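Adherence and virulence protein A (PDB 6PON) binds fibronectin and probably contributes to pneumococcal adherence and virulence. Local coordinates at residues Leu131-Lys134 against Ser135-Lys138. Residues are numbered along the deposited sequence; the frame is centred on the assembly and turned at random.
Sequences LVDK and SSHK
Asp133 folds its carboxylate over the turn that follows it, and one oxygen, OD1, gathers donors from both serines. Ser135 OG lies 2.7 Å from Asp133 OD1, on the syn lone pair. The amide of Ser136 reaches Asp133 OD1 at 3.0 Å, nearly along the C-O direction and almost straight (160° at the hydrogen), whereas Ser136 OG gives its hydrogen to the same oxygen from above the carboxylate plane. The carboxylate is brought to these donors by a chi1 of 178°, which swings CG away from the residue's own nitrogen. The main-chain oxygen of the same residue, Asp133 O, takes His137 N at 2.8 Å; with the Ser136 N bond this makes an Asx-motif, to which Ser135 N adds a weak bond to OD1. It pins the side chain and would probably favour its ionised form. His137, with positive phi (62°), turns the chain back. Lys134 O points at one face of its ring, offset toward the rim, CE1 being 3.1 Å from Lys134 O. Asp133 N then bonds to Lys138 O at 2.9 Å, while Val132 CG1 lies along the backbone from the His137 carbonyl carbon to Lys138 O. This hairpin turn joins strand 128-133 to 139-142, the outermost strand of an antiparallel sheet; Val132 and Lys134 pair with strand 113-121, and Leu131 packs on helix 74-83.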
loop_
_atom_site.group_PDB
_atom_site.type_symbol
_atom_site.label_atom_id
_atom_site.label_comp_id
_atom_site.label_asym_id
_atom_site.label_seq_id
_atom_site.Cartn_x
_atom_site.Cartn_y
_atom_site.Cartn_z
ATOM N N LEU B 131 -30.955 20.713 -23.581
ATOM C CA LEU B 131 -31.656 21.583 -22.649
ATOM C C LEU B 131 -32.967 20.896 -22.283
ATOM O O LEU B 131 -33.722 20.473 -23.160
ATOM C CB LEU B 131 -31.920 22.962 -23.264
ATOM C CG LEU B 131 -32.529 23.980 -22.289
ATOM C CD1 LEU B 131 -31.512 24.462 -21.221
ATOM C CD2 LEU B 131 -33.154 25.142 -23.029
ATOM N N VAL B 132 -33.216 20.738 -20.996
ATOM C CA VAL B 132 -34.344 19.948 -20.533
ATOM C C VAL B 132 -35.157 20.810 -19.592
ATOM O O VAL B 132 -34.592 21.452 -18.700
ATOM C CB VAL B 132 -33.882 18.658 -19.831
ATOM C CG1 VAL B 132 -35.067 17.923 -19.247
ATOM C CG2 VAL B 132 -33.141 17.790 -20.805
ATOM N N ASP B 133 -36.475 20.840 -19.794
ATOM C CA ASP B 133 -37.306 21.608 -18.880
ATOM C C ASP B 133 -37.413 20.893 -17.549
ATOM O O ASP B 133 -37.683 19.695 -17.503
ATOM C CB ASP B 133 -38.700 21.839 -19.427
ATOM C CG ASP B 133 -39.544 22.598 -18.443
ATOM O OD1 ASP B 133 -40.161 21.960 -17.576
ATOM O OD2 ASP B 133 -39.530 23.840 -18.498
ATOM N N LYS B 134 -37.264 21.654 -16.467
ATOM C CA LYS B 134 -37.048 21.065 -15.150
ATOM C C LYS B 134 -38.313 20.410 -14.591
ATOM O O LYS B 134 -38.223 19.390 -13.891
ATOM C CB LYS B 134 -36.524 22.141 -14.200
ATOM C CG LYS B 134 -36.313 21.694 -12.775
ATOM C CD LYS B 134 -34.951 21.079 -12.588
ATOM C CE LYS B 134 -34.674 20.787 -11.124
ATOM N NZ LYS B 134 -33.415 20.022 -10.989
ATOM N N SER B 135 -39.493 20.972 -14.882
ATOM C CA SER B 135 -40.733 20.405 -14.356
ATOM C C SER B 135 -41.214 19.237 -15.211
ATOM O O SER B 135 -41.397 18.122 -14.708
ATOM C CB SER B 135 -41.811 21.485 -14.258
ATOM O OG SER B 135 -41.761 22.347 -15.376
ATOM N N SER B 136 -41.400 19.465 -16.513
ATOM C CA SER B 136 -41.887 18.408 -17.393
ATOM C C SER B 136 -40.847 17.320 -17.660
ATOM O O SER B 136 -41.231 16.202 -18.014
ATOM C CB SER B 136 -42.353 19.012 -18.719
ATOM O OG SER B 136 -41.271 19.643 -19.385
ATOM N N HIS B 137 -39.553 17.624 -17.516
ATOM C CA HIS B 137 -38.456 16.703 -17.843
ATOM C C HIS B 137 -38.436 16.326 -19.331
ATOM O O HIS B 137 -37.927 15.265 -19.721
ATOM C CB HIS B 137 -38.493 15.464 -16.949
ATOM C CG HIS B 137 -38.329 15.784 -15.495
ATOM N ND1 HIS B 137 -37.144 16.255 -14.968
ATOM C CD2 HIS B 137 -39.205 15.729 -14.461
ATOM C CE1 HIS B 137 -37.293 16.465 -13.671
ATOM N NE2 HIS B 137 -38.535 16.155 -13.339
ATOM N N LYS B 138 -38.957 17.214 -20.173
ATOM C CA LYS B 138 -38.930 17.048 -21.618
ATOM C C LYS B 138 -37.751 17.810 -22.204
ATOM O O LYS B 138 -37.391 18.890 -21.718
ATOM C CB LYS B 138 -40.245 17.534 -22.246
ATOM C CG LYS B 138 -41.452 16.660 -21.889
ATOM C CD LYS B 138 -42.743 17.090 -22.597
ATOM C CE LYS B 138 -43.853 16.062 -22.315
ATOM N NZ LYS B 138 -45.141 16.302 -23.039
#